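Local coordinates for protein 2-oxoglutarate dehydrogenase E3 component (Thermus thermophilus, PDB 2YQU) that probably catalyses, with one FAD per subunit, the NAD(+)-dependent reoxidation of protein-bound dihydrolipoyl groups as the E3 component of the 2-oxoglutarate dehydrogenase complex, at residues E116-V121 and E127-Y132; A430-A433 and L437-I440; A213-F218 and L223-G228; Y351-L356 and I361-G366; E288-R293 and S314-A319. One frame throughout, in Å; residues are numbered along the deposited sequence.

In the fold
Along the chain the contacts close one after another, in the order 1, 3, 5, 4, 2. Contacts 1 and 5 lie in the FAD-binding part, with centres about 19 Å apart and nearest atoms about 8 Å from each other. Contact 3 lies on the far side of the chain's centre, about 48 Å from contact 1 between centres, in the NAD-binding part, where helix 208-221 leads into edge strand 224-226. Contacts 4 and 2 belong to the C-terminal dimerisation domain; their nearest atoms are about 7 Å apart. Contacts 2 and 5 both touch the second subunit. The five thus sample both nucleotide-binding regions and the domain that pairs the subunits.

Contact 1: residues E116-V121 and E127-Y132; sequences ERKVLV and ELEARY
Val119 and Leu128 face each other as an antiparallel hydrogen-bonded pair, and they form the tight part of this beta hairpin. Val119 N meets Leu128 O at 2.9 Å, and Leu128 N returns a bond to Val119 O at 2.9 Å with an N-H...O angle of 169°. Their side chains leave the sheet on the buried face. There CD1 of Leu128 comes within 3.8 Å of CG2 of Val121, the two side chains crossing at a slant, while Leu5 and Val30 of the neighbouring strands cover the same face and Ala111, an FAD-binding residue, adjoins Val119.

The opposite face is more exposed and largely polar. Lys118 and Glu129 run side by side in the same direction, and NZ of Lys118 reaches OE2 of Glu129 at 3.0 Å in a salt bridge whose hydrogen-bond geometry is weak; a bend at chi3 (-57°) turns the lysine end toward it. OE1 of Glu127 lies farther off, 4.2 Å from Lys118 NZ. Towards the corner at Arg131 the pairing slackens: Ala130 N gives only a weak bond to Arg117 O. The guanidinium of Arg117 takes over, NH2 donating to a lone pair of Arg131 O at 3.2 Å and NE reaching Ala130 O through a water. Apolar groups therefore seal the inner face, whereas the Lys118-Glu129 pair on the outer one is probably weakened by solvent.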
# COMPACT_ATOMS: atom_id res chain seq x y z
N GLU A 116 25.32 38.21 -6.58
CA GLU A 116 25.29 36.78 -6.88
C GLU A 116 25.75 35.91 -5.71
O GLU A 116 25.48 34.71 -5.69
CB GLU A 116 26.12 36.45 -8.14
CG GLU A 116 27.56 36.95 -8.12
CD GLU A 116 28.44 36.29 -9.17
OE1 GLU A 116 27.91 35.76 -10.17
OE2 GLU A 116 29.68 36.30 -8.98
N ARG A 117 26.44 36.50 -4.73
CA ARG A 117 26.96 35.74 -3.60
C ARG A 117 26.47 36.23 -2.24
O ARG A 117 26.84 35.66 -1.22
CB ARG A 117 28.49 35.77 -3.62
CG ARG A 117 29.08 35.72 -5.02
CD ARG A 117 30.46 35.12 -5.08
NE ARG A 117 30.40 33.66 -5.02
CZ ARG A 117 30.74 32.83 -6.01
NH1 ARG A 117 31.17 33.29 -7.19
NH2 ARG A 117 30.64 31.53 -5.82
N LYS A 118 25.63 37.27 -2.22
CA LYS A 118 25.22 37.89 -0.96
C LYS A 118 23.71 38.08 -0.90
O LYS A 118 23.11 38.51 -1.87
CB LYS A 118 25.90 39.24 -0.78
CG LYS A 118 25.87 39.76 0.65
CD LYS A 118 26.73 41.02 0.83
CE LYS A 118 28.18 40.78 0.42
NZ LYS A 118 29.15 41.59 1.22
N VAL A 119 23.14 37.78 0.26
CA VAL A 119 21.69 37.82 0.48
C VAL A 119 21.38 38.57 1.77
O VAL A 119 21.95 38.27 2.82
CB VAL A 119 21.12 36.39 0.57
CG1 VAL A 119 19.66 36.41 0.99
CG2 VAL A 119 21.29 35.67 -0.74
N LEU A 120 20.47 39.53 1.69
CA LEU A 120 20.00 40.26 2.87
C LEU A 120 18.78 39.56 3.47
O LEU A 120 17.83 39.25 2.76
CB LEU A 120 19.63 41.69 2.49
CG LEU A 120 18.86 42.53 3.52
CD1 LEU A 120 19.74 42.86 4.72
CD2 LEU A 120 18.33 43.80 2.85
N VAL A 121 18.82 39.30 4.77
CA VAL A 121 17.64 38.96 5.55
C VAL A 121 17.07 40.30 5.99
O VAL A 121 17.64 40.96 6.86
CB VAL A 121 17.97 38.10 6.78
CG1 VAL A 121 16.68 37.68 7.50
CG2 VAL A 121 18.79 36.88 6.37
N GLU A 127 23.49 40.40 6.48
CA GLU A 127 23.98 40.11 5.14
C GLU A 127 24.74 38.79 5.21
O GLU A 127 25.68 38.65 5.99
CB GLU A 127 24.89 41.23 4.65
CG GLU A 127 24.14 42.55 4.47
CD GLU A 127 24.98 43.62 3.81
OE1 GLU A 127 26.21 43.43 3.67
OE2 GLU A 127 24.41 44.65 3.42
N LEU A 128 24.29 37.82 4.41
CA LEU A 128 24.82 36.47 4.42
C LEU A 128 25.53 36.17 3.11
O LEU A 128 25.02 36.47 2.05
CB LEU A 128 23.69 35.46 4.62
CG LEU A 128 22.73 35.70 5.80
CD1 LEU A 128 21.71 34.57 5.88
CD2 LEU A 128 23.47 35.84 7.11
N GLU A 129 26.72 35.59 3.19
CA GLU A 129 27.44 35.15 2.01
C GLU A 129 27.53 33.64 1.98
O GLU A 129 27.49 32.99 3.03
CB GLU A 129 28.84 35.76 1.97
CG GLU A 129 28.83 37.25 1.72
CD GLU A 129 30.14 37.93 2.07
OE1 GLU A 129 30.78 37.53 3.07
OE2 GLU A 129 30.52 38.87 1.35
N ALA A 130 27.62 33.10 0.78
CA ALA A 130 27.76 31.66 0.58
C ALA A 130 28.45 31.35 -0.73
O ALA A 130 28.43 32.15 -1.68
CB ALA A 130 26.41 30.97 0.65
N ARG A 131 29.06 30.16 -0.79
CA ARG A 131 29.69 29.67 -2.00
C ARG A 131 28.62 29.29 -3.01
O ARG A 131 28.73 29.62 -4.19
CB ARG A 131 30.59 28.47 -1.68
CG ARG A 131 31.31 27.88 -2.88
CD ARG A 131 32.30 26.78 -2.52
NE ARG A 131 33.11 26.38 -3.67
CZ ARG A 131 33.88 25.29 -3.72
NH1 ARG A 131 33.96 24.47 -2.68
NH2 ARG A 131 34.58 25.02 -4.82
N TYR A 132 27.60 28.58 -2.53
CA TYR A 132 26.46 28.15 -3.32
C TYR A 132 25.17 28.69 -2.70
O TYR A 132 25.04 28.77 -1.49
CB TYR A 132 26.36 26.63 -3.33
CG TYR A 132 27.54 25.94 -3.95
CD1 TYR A 132 28.53 25.36 -3.16
CD2 TYR A 132 27.65 25.84 -5.33
CE1 TYR A 132 29.62 24.71 -3.74
CE2 TYR A 132 28.73 25.19 -5.92
CZ TYR A 132 29.71 24.63 -5.12
OH TYR A 132 30.78 23.99 -5.70
O HOH W 1 30.91 33.27 -2.18

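Contact 2: residues A430-A433 and L437-I440; sequences APHA and LSEI
His432 turns its ring edge to Ser438, with CD2 3.6 Å from OG and the hydroxyl oxygen near the ring plane. With chi1 at -70°, CG of His432 stands anti to its own carbonyl carbon, which carries the ring toward helix 438-449. NE2 is hydrogen-bonded to Glu413 OE2, and ND1 adds a weak bond to Ala430 O, which together limit rotation of the ring. The Ser438 hydroxyl sits between its backbone N and carbonyl carbon (chi1 72°), hydrogen-bonded to Ser436 OG, and a water 3.0 Å from OG also receives the amide of Ala433.

This is the loop that leads from helix 424-429 into the C-terminal helix of the dimerisation domain, and Phe419, Tyr341 and Ala412 of the second subunit pack against it. Glu439 extends beyond CG back over the loop. Its CG lies 3.3 Å from Ala433 O, and 4.1 Å from CB of His432. The carboxylate is gripped beyond these segments: OE2 is bonded to Ser436 N, and OE1 to ND1 of His434, the predicted proton acceptor, whose imidazole it probably helps to orient. Glu439, His434 and His454 line a pocket occupied by a carbonate ion.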
# COMPACT_ATOMS: atom_id res chain seq x y z
N ALA A 430 7.30 -10.97 -10.46
CA ALA A 430 7.73 -10.80 -9.08
C ALA A 430 6.63 -11.31 -8.13
O ALA A 430 5.44 -11.18 -8.44
CB ALA A 430 8.04 -9.35 -8.79
N PRO A 431 7.02 -11.91 -7.01
CA PRO A 431 6.02 -12.40 -6.05
C PRO A 431 5.18 -11.26 -5.50
O PRO A 431 5.70 -10.17 -5.24
CB PRO A 431 6.85 -13.04 -4.94
CG PRO A 431 8.18 -13.31 -5.56
CD PRO A 431 8.39 -12.23 -6.57
N HIS A 432 3.90 -11.51 -5.33
CA HIS A 432 3.02 -10.56 -4.66
C HIS A 432 2.16 -11.31 -3.68
O HIS A 432 1.60 -12.35 -4.02
CB HIS A 432 2.15 -9.84 -5.67
CG HIS A 432 2.91 -8.87 -6.53
ND1 HIS A 432 3.52 -9.25 -7.71
CD2 HIS A 432 3.21 -7.57 -6.35
CE1 HIS A 432 4.11 -8.20 -8.25
NE2 HIS A 432 3.94 -7.16 -7.44
N ALA A 433 2.10 -10.79 -2.46
CA ALA A 433 1.29 -11.35 -1.38
C ALA A 433 -0.16 -11.54 -1.80
O ALA A 433 -0.75 -10.66 -2.44
CB ALA A 433 1.36 -10.44 -0.15
N LEU A 437 -3.94 -5.85 -2.61
CA LEU A 437 -4.21 -4.94 -3.70
C LEU A 437 -3.04 -4.90 -4.69
O LEU A 437 -3.25 -4.63 -5.86
CB LEU A 437 -4.55 -3.53 -3.18
CG LEU A 437 -5.87 -3.42 -2.40
CD1 LEU A 437 -6.06 -2.01 -1.91
CD2 LEU A 437 -7.09 -3.85 -3.22
N SER A 438 -1.82 -5.22 -4.23
CA SER A 438 -0.64 -5.26 -5.10
C SER A 438 -0.79 -6.28 -6.23
O SER A 438 -0.20 -6.12 -7.29
CB SER A 438 0.65 -5.55 -4.32
OG SER A 438 0.70 -6.90 -3.88
N GLU A 439 -1.58 -7.32 -6.01
CA GLU A 439 -1.83 -8.28 -7.07
C GLU A 439 -2.56 -7.65 -8.28
O GLU A 439 -2.49 -8.20 -9.37
CB GLU A 439 -2.65 -9.45 -6.55
CG GLU A 439 -1.96 -10.28 -5.48
CD GLU A 439 -2.89 -11.34 -4.93
OE1 GLU A 439 -2.69 -12.52 -5.29
OE2 GLU A 439 -3.82 -10.99 -4.18
N ILE A 440 -3.27 -6.54 -8.08
CA ILE A 440 -3.88 -5.82 -9.20
C ILE A 440 -2.79 -5.26 -10.12
O ILE A 440 -2.90 -5.33 -11.34
CB ILE A 440 -4.81 -4.69 -8.69
CG1 ILE A 440 -5.93 -5.28 -7.82
CG2 ILE A 440 -5.38 -3.86 -9.86
CD1 ILE A 440 -6.68 -4.24 -7.03
O HOH W 2 -0.18 -13.24 -5.86
O HOH W 3 2.98 -7.96 -2.17

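Contact 3: residues A213-F218 and L223-G228; sequences AAERVF and LTIRTG
Within the beta-alpha-beta unit made by strand 192-196, helix 208-221 and strand 224-226, Glu215, Phe218 and the residues that follow the helix meet across the return from helix to strand. The backbone link is Leu223 N to Phe218 O, 3.0 Å long. CB of Leu223 lies 3.5 Å from the same oxygen, close to the helix end. Two residues on, CD1 of Ile225 reaches CB of Phe218 only at 4.5 Å, while the phenylalanine ring leads away to Leu180, Val184 and Ile346.

Glu215 bridges the wider gap. Fully extended, with CG anti to the backbone N (chi1 -180°), it slides past Ile225 in the opposite direction; OE1 passes CG2 of Ile225 at 3.8 Å. Glu215 and Thr227 approach from opposite directions, OE2 lying 3.9 Å from CG2 of Thr227. A water donates to Glu215 OE2 at 2.7 Å and accepts from Thr227 OG1, whereas OE1 forms a salt bridge with Lys219 one helical turn on. A leucine in place of Glu215 would probably leave Lys219 without its charge partner and break the water link to Thr227. A helix that connects two adjacent parallel strands and lies against the sheet, in a beta-alpha-beta crossover ending here at outermost strand 224-226, is typical of the Rossmann-type fold of the NAD-binding part.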
# COMPACT_ATOMS: atom_id res chain seq x y z
N ALA A 213 -12.58 8.50 -15.33
CA ALA A 213 -13.07 7.62 -14.28
C ALA A 213 -13.27 8.39 -12.98
O ALA A 213 -14.25 8.16 -12.27
CB ALA A 213 -12.12 6.47 -14.07
N ALA A 214 -12.36 9.30 -12.68
CA ALA A 214 -12.43 10.09 -11.46
C ALA A 214 -13.70 10.93 -11.46
O ALA A 214 -14.42 10.96 -10.48
CB ALA A 214 -11.21 10.97 -11.32
N GLU A 215 -13.98 11.59 -12.58
CA GLU A 215 -15.19 12.40 -12.72
C GLU A 215 -16.46 11.58 -12.46
O GLU A 215 -17.36 12.04 -11.76
CB GLU A 215 -15.26 13.08 -14.09
CG GLU A 215 -16.50 13.94 -14.27
CD GLU A 215 -16.41 14.93 -15.43
OE1 GLU A 215 -17.38 15.70 -15.61
OE2 GLU A 215 -15.40 14.95 -16.16
N ARG A 216 -16.53 10.37 -13.02
CA ARG A 216 -17.67 9.47 -12.80
C ARG A 216 -17.85 9.13 -11.32
O ARG A 216 -18.97 9.14 -10.80
CB ARG A 216 -17.50 8.17 -13.58
CG ARG A 216 -18.01 8.20 -15.00
CD ARG A 216 -18.03 6.82 -15.67
NE ARG A 216 -17.60 6.90 -17.08
CZ ARG A 216 -16.36 6.66 -17.53
NH1 ARG A 216 -15.36 6.31 -16.72
NH2 ARG A 216 -16.12 6.78 -18.83
N VAL A 217 -16.75 8.82 -10.64
CA VAL A 217 -16.78 8.41 -9.24
C VAL A 217 -17.25 9.56 -8.35
O VAL A 217 -18.09 9.37 -7.47
CB VAL A 217 -15.40 7.89 -8.79
CG1 VAL A 217 -15.34 7.69 -7.27
CG2 VAL A 217 -15.06 6.60 -9.50
N PHE A 218 -16.72 10.76 -8.59
CA PHE A 218 -17.06 11.90 -7.74
C PHE A 218 -18.49 12.35 -7.94
O PHE A 218 -19.13 12.80 -7.00
CB PHE A 218 -16.07 13.04 -7.95
CG PHE A 218 -14.68 12.72 -7.49
CD1 PHE A 218 -13.59 12.93 -8.33
CD2 PHE A 218 -14.45 12.22 -6.21
CE1 PHE A 218 -12.29 12.64 -7.90
CE2 PHE A 218 -13.16 11.92 -5.78
CZ PHE A 218 -12.08 12.14 -6.63
N LEU A 223 -20.80 14.91 -5.63
CA LEU A 223 -20.28 16.22 -6.05
C LEU A 223 -20.89 16.56 -7.39
O LEU A 223 -21.15 15.67 -8.21
CB LEU A 223 -18.75 16.20 -6.18
CG LEU A 223 -17.94 16.23 -4.88
CD1 LEU A 223 -17.93 14.86 -4.21
CD2 LEU A 223 -16.52 16.69 -5.18
N THR A 224 -21.12 17.84 -7.63
CA THR A 224 -21.47 18.32 -8.95
C THR A 224 -20.16 18.72 -9.62
O THR A 224 -19.40 19.49 -9.05
CB THR A 224 -22.42 19.51 -8.85
OG1 THR A 224 -23.67 19.06 -8.32
CG2 THR A 224 -22.75 20.08 -10.22
N ILE A 225 -19.87 18.14 -10.78
CA ILE A 225 -18.67 18.46 -11.56
C ILE A 225 -19.08 19.04 -12.92
O ILE A 225 -19.79 18.38 -13.68
CB ILE A 225 -17.80 17.20 -11.79
CG1 ILE A 225 -17.53 16.43 -10.49
CG2 ILE A 225 -16.48 17.57 -12.47
CD1 ILE A 225 -16.75 17.20 -9.46
N ARG A 226 -18.63 20.25 -13.22
CA ARG A 226 -18.97 20.90 -14.47
C ARG A 226 -17.70 21.36 -15.17
O ARG A 226 -17.08 22.34 -14.76
CB ARG A 226 -19.88 22.09 -14.22
CG ARG A 226 -21.19 21.72 -13.58
CD ARG A 226 -22.03 22.91 -13.24
NE ARG A 226 -22.40 23.63 -14.45
CZ ARG A 226 -23.00 24.82 -14.47
NH1 ARG A 226 -23.32 25.44 -13.34
NH2 ARG A 226 -23.30 25.37 -15.64
N THR A 227 -17.34 20.64 -16.22
CA THR A 227 -16.19 20.99 -17.04
C THR A 227 -16.64 21.84 -18.23
O THR A 227 -17.84 21.99 -18.48
CB THR A 227 -15.47 19.72 -17.52
OG1 THR A 227 -16.37 18.91 -18.29
CG2 THR A 227 -15.06 18.85 -16.34
N GLY A 228 -15.67 22.40 -18.96
CA GLY A 228 -15.98 23.25 -20.10
C GLY A 228 -16.71 24.54 -19.74
O GLY A 228 -17.46 25.07 -20.55
O HOH W 4 -15.98 16.18 -18.52

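Contact 4: residues Y351-L356 and I361-G366; sequences YTEEEL and IPYKVG
Leu356, the residue with the most surface buried here, lies over one face of the Tyr363 ring. Its CD1 sits 3.9 Å from the ring centroid and 23° off the normal, a CH-pi contact displaced toward CG of the ring, which it approaches to 3.6 Å. The other methyl, CD2, reaches CD1 of Ile361 at 4.2 Å, so its two methyls meet different partners.

Tyr363 has CG between its backbone N and carbonyl carbon (chi1 64°), a rotamer that directs the ring at the helix. Its hydroxyl donates to OE1 of Glu353 at 2.5 Å, a short bond, meeting the oxygen on its anti side and slightly out of the carboxylate plane. Carboxylate and ring planes stand 74° apart. OE2 of Glu353 is paired with Lys387, so both oxygens of this carboxylate are engaged. Ile361 N donates to Leu356 O at 3.1 Å, joining the helix to the start of the second segment.

Thr352 and Glu355 form a capping box at the start of helix 353-359. Leu389 of strand 385-391 and Leu398 of strand 397-404 also touch Leu356, so the helix packs across several strands, including outermost strand 363-369, of the antiparallel sheet in this reductase family's dimerisation domain.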
# COMPACT_ATOMS: atom_id res chain seq x y z
N TYR A 351 4.85 8.05 -18.06
CA TYR A 351 4.13 8.69 -19.15
C TYR A 351 2.67 8.25 -19.21
O TYR A 351 2.37 7.08 -18.97
CB TYR A 351 4.81 8.39 -20.49
CG TYR A 351 6.12 9.11 -20.70
CD1 TYR A 351 7.28 8.41 -21.03
CD2 TYR A 351 6.21 10.50 -20.57
CE1 TYR A 351 8.49 9.08 -21.22
CE2 TYR A 351 7.40 11.17 -20.76
CZ TYR A 351 8.54 10.46 -21.09
OH TYR A 351 9.72 11.13 -21.27
N THR A 352 1.79 9.18 -19.56
CA THR A 352 0.42 8.85 -19.90
C THR A 352 0.35 8.34 -21.32
O THR A 352 1.29 8.51 -22.08
CB THR A 352 -0.51 10.08 -19.78
OG1 THR A 352 -0.09 11.08 -20.72
CG2 THR A 352 -0.41 10.76 -18.41
N GLU A 353 -0.76 7.70 -21.66
CA GLU A 353 -1.05 7.33 -23.04
C GLU A 353 -0.97 8.54 -23.96
O GLU A 353 -0.46 8.44 -25.06
CB GLU A 353 -2.43 6.68 -23.14
CG GLU A 353 -2.50 5.29 -22.52
CD GLU A 353 -3.57 4.44 -23.14
OE1 GLU A 353 -3.61 4.35 -24.39
OE2 GLU A 353 -4.36 3.84 -22.37
N GLU A 354 -1.43 9.70 -23.48
CA GLU A 354 -1.43 10.94 -24.25
C GLU A 354 -0.01 11.36 -24.60
O GLU A 354 0.26 11.73 -25.75
CB GLU A 354 -2.13 12.07 -23.49
CG GLU A 354 -3.65 11.94 -23.43
CD GLU A 354 -4.09 10.76 -22.59
OE1 GLU A 354 -3.78 10.76 -21.38
OE2 GLU A 354 -4.71 9.82 -23.14
N GLU A 355 0.89 11.27 -23.63
CA GLU A 355 2.29 11.63 -23.83
C GLU A 355 2.99 10.64 -24.77
O GLU A 355 3.76 11.06 -25.62
CB GLU A 355 3.03 11.74 -22.49
CG GLU A 355 2.58 12.94 -21.67
CD GLU A 355 3.10 12.93 -20.24
OE1 GLU A 355 3.56 13.99 -19.78
OE2 GLU A 355 3.04 11.89 -19.57
N LEU A 356 2.70 9.35 -24.63
CA LEU A 356 3.30 8.34 -25.50
C LEU A 356 2.86 8.54 -26.95
O LEU A 356 3.68 8.49 -27.85
CB LEU A 356 2.92 6.92 -25.03
CG LEU A 356 3.41 6.49 -23.64
CD1 LEU A 356 3.07 5.03 -23.38
CD2 LEU A 356 4.91 6.73 -23.47
N ILE A 361 5.74 6.88 -29.49
CA ILE A 361 6.26 5.64 -28.90
C ILE A 361 5.20 4.54 -28.98
O ILE A 361 4.07 4.73 -28.50
CB ILE A 361 6.71 5.88 -27.44
CG1 ILE A 361 7.84 6.92 -27.41
CG2 ILE A 361 7.17 4.58 -26.80
CD1 ILE A 361 8.12 7.51 -26.03
N PRO A 362 5.54 3.39 -29.57
CA PRO A 362 4.60 2.27 -29.65
C PRO A 362 4.51 1.55 -28.32
O PRO A 362 5.56 1.27 -27.72
CB PRO A 362 5.23 1.37 -30.71
CG PRO A 362 6.69 1.62 -30.59
CD PRO A 362 6.84 3.06 -30.17
N TYR A 363 3.30 1.27 -27.85
CA TYR A 363 3.12 0.64 -26.54
C TYR A 363 2.00 -0.39 -26.49
O TYR A 363 1.12 -0.45 -27.36
CB TYR A 363 2.92 1.71 -25.45
CG TYR A 363 1.67 2.54 -25.61
CD1 TYR A 363 0.53 2.27 -24.87
CD2 TYR A 363 1.63 3.60 -26.51
CE1 TYR A 363 -0.63 3.02 -25.03
CE2 TYR A 363 0.49 4.37 -26.67
CZ TYR A 363 -0.64 4.08 -25.92
OH TYR A 363 -1.78 4.83 -26.07
N LYS A 364 2.05 -1.20 -25.43
CA LYS A 364 1.00 -2.15 -25.09
C LYS A 364 0.33 -1.70 -23.80
O LYS A 364 0.98 -1.12 -22.92
CB LYS A 364 1.58 -3.55 -24.91
CG LYS A 364 2.64 -3.93 -25.93
CD LYS A 364 3.30 -5.27 -25.61
CE LYS A 364 4.40 -5.12 -24.57
NZ LYS A 364 5.05 -6.42 -24.24
N VAL A 365 -0.96 -1.97 -23.70
CA VAL A 365 -1.76 -1.62 -22.54
C VAL A 365 -2.16 -2.90 -21.82
O VAL A 365 -2.68 -3.84 -22.43
CB VAL A 365 -3.02 -0.84 -22.97
CG1 VAL A 365 -3.97 -0.62 -21.80
CG2 VAL A 365 -2.64 0.50 -23.63
N GLY A 366 -1.90 -2.93 -20.51
CA GLY A 366 -2.37 -3.99 -19.64
C GLY A 366 -3.23 -3.38 -18.55
O GLY A 366 -2.83 -2.41 -17.93

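Contact 5: residues E288-R293 and S314-A319; sequences EHLRTR and SEEGIA. With CO3 (carbonate ion), chain C.
Apolar contact comes from Leu290, whose CD1 lies 3.7 Å from CB of Glu316 and 4.1 Å from CB of Ala319. The same methyl makes a tight methyl-carbonyl contact, 3.1 Å from Glu316 O. With CG anti to the carbonyl carbon (chi1 -57°), the side chain is directed at the helix, CD1 at its backbone and CD2 along the Glu316 side chain, which it crosses at about a right angle. Replacing Leu290 by alanine would probably open a gap beside Glu316 and Ala319, leaving their packing against the loop without its methyls.

The polar links are separate. A water donates to His289 O at 2.7 Å and, weakly, to Ala319 O, tying the loop to the helix. The carboxylate of Glu316 is satisfied elsewhere: OE2 by Tyr333 and Arg305, OE1 by Lys312 and Gly301 N. On another side of the helix, OG of Ser314 lies 2.8 Å from O3 of a carbonate ion, probably from the crystallisation liquor, while also within reach of His311 O.

This is the FAD-binding region, the Glu316 side chain about 7 Å from the flavin cofactor. Helix 310-326 is clasped between the loop leading to strand 297-299 and helix 11-22, whose Val15 touches Ser314 and Ile318, and Ile453 of the second subunit packs on Ile318.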
# COMPACT_ATOMS: atom_id res chain seq x y z
N GLU A 288 19.82 20.75 -16.52
CA GLU A 288 19.54 19.39 -16.05
C GLU A 288 20.17 19.06 -14.69
O GLU A 288 19.83 18.05 -14.08
CB GLU A 288 19.96 18.35 -17.09
CG GLU A 288 21.38 18.48 -17.63
CD GLU A 288 21.75 17.32 -18.53
OE1 GLU A 288 22.22 17.57 -19.67
OE2 GLU A 288 21.57 16.15 -18.11
N HIS A 289 21.09 19.91 -14.21
CA HIS A 289 21.64 19.77 -12.86
C HIS A 289 21.06 20.77 -11.87
O HIS A 289 21.58 20.92 -10.77
CB HIS A 289 23.15 19.89 -12.92
CG HIS A 289 23.78 18.97 -13.91
ND1 HIS A 289 24.30 17.74 -13.55
CD2 HIS A 289 23.93 19.06 -15.25
CE1 HIS A 289 24.77 17.14 -14.63
NE2 HIS A 289 24.55 17.92 -15.67
N LEU A 290 20.00 21.45 -12.29
CA LEU A 290 19.25 22.42 -11.48
C LEU A 290 20.02 23.72 -11.24
O LEU A 290 19.68 24.48 -10.34
CB LEU A 290 18.77 21.79 -10.17
CG LEU A 290 17.90 20.55 -10.42
CD1 LEU A 290 17.88 19.63 -9.22
CD2 LEU A 290 16.49 20.97 -10.82
N ARG A 291 21.04 23.99 -12.06
CA ARG A 291 21.74 25.27 -12.00
C ARG A 291 20.98 26.31 -12.80
O ARG A 291 20.50 26.04 -13.90
CB ARG A 291 23.14 25.17 -12.61
CG ARG A 291 24.10 24.24 -11.94
CD ARG A 291 25.39 24.05 -12.75
NE ARG A 291 25.12 23.35 -14.01
CZ ARG A 291 26.05 22.86 -14.83
NH1 ARG A 291 27.34 22.94 -14.53
NH2 ARG A 291 25.68 22.26 -15.95
N THR A 292 20.91 27.53 -12.26
CA THR A 292 20.45 28.67 -13.03
C THR A 292 21.58 29.05 -13.98
O THR A 292 22.61 28.36 -14.05
CB THR A 292 20.12 29.87 -12.12
OG1 THR A 292 21.31 30.33 -11.47
CG2 THR A 292 19.17 29.49 -10.98
N ARG A 293 21.40 30.16 -14.69
CA ARG A 293 22.43 30.64 -15.61
C ARG A 293 23.67 31.15 -14.85
O ARG A 293 24.75 31.28 -15.45
CB ARG A 293 21.87 31.70 -16.55
CG ARG A 293 21.57 33.05 -15.92
CD ARG A 293 21.16 34.10 -16.94
NE ARG A 293 20.34 35.16 -16.36
CZ ARG A 293 19.53 35.96 -17.05
NH1 ARG A 293 18.84 36.91 -16.42
NH2 ARG A 293 19.39 35.82 -18.37
N SER A 314 11.85 17.78 -3.09
CA SER A 314 12.87 17.19 -2.23
C SER A 314 13.91 16.42 -3.04
O SER A 314 15.09 16.50 -2.77
CB SER A 314 12.23 16.30 -1.16
OG SER A 314 11.53 15.21 -1.74
N GLU A 315 13.47 15.67 -4.05
CA GLU A 315 14.41 14.93 -4.88
C GLU A 315 15.33 15.87 -5.64
O GLU A 315 16.50 15.56 -5.85
CB GLU A 315 13.69 13.99 -5.83
CG GLU A 315 13.03 12.80 -5.13
CD GLU A 315 14.02 11.74 -4.69
OE1 GLU A 315 15.16 12.07 -4.33
OE2 GLU A 315 13.64 10.55 -4.69
N GLU A 316 14.80 17.03 -6.04
CA GLU A 316 15.58 18.04 -6.74
C GLU A 316 16.57 18.69 -5.78
O GLU A 316 17.69 18.99 -6.16
CB GLU A 316 14.67 19.09 -7.39
CG GLU A 316 14.10 18.63 -8.72
CD GLU A 316 13.16 19.63 -9.36
OE1 GLU A 316 12.66 20.53 -8.67
OE2 GLU A 316 12.91 19.48 -10.58
N GLY A 317 16.15 18.87 -4.53
CA GLY A 317 17.02 19.37 -3.48
C GLY A 317 18.22 18.45 -3.27
O GLY A 317 19.36 18.92 -3.19
N ILE A 318 17.96 17.15 -3.21
CA ILE A 318 19.01 16.15 -3.04
C ILE A 318 19.99 16.21 -4.21
O ILE A 318 21.22 16.24 -4.01
CB ILE A 318 18.41 14.71 -2.92
CG1 ILE A 318 17.56 14.56 -1.65
CG2 ILE A 318 19.51 13.65 -2.97
CD1 ILE A 318 18.29 14.70 -0.38
N ALA A 319 19.46 16.22 -5.43
CA ALA A 319 20.27 16.21 -6.65
C ALA A 319 21.10 17.48 -6.78
O ALA A 319 22.24 17.44 -7.25
CB ALA A 319 19.39 16.03 -7.88
C CO3 C . 9.56 14.92 1.05
O1 CO3 C . 10.09 14.99 2.24
O2 CO3 C . 8.70 15.82 0.67
O3 CO3 C . 9.87 13.97 0.21
O HOH W 5 21.66 18.46 -9.75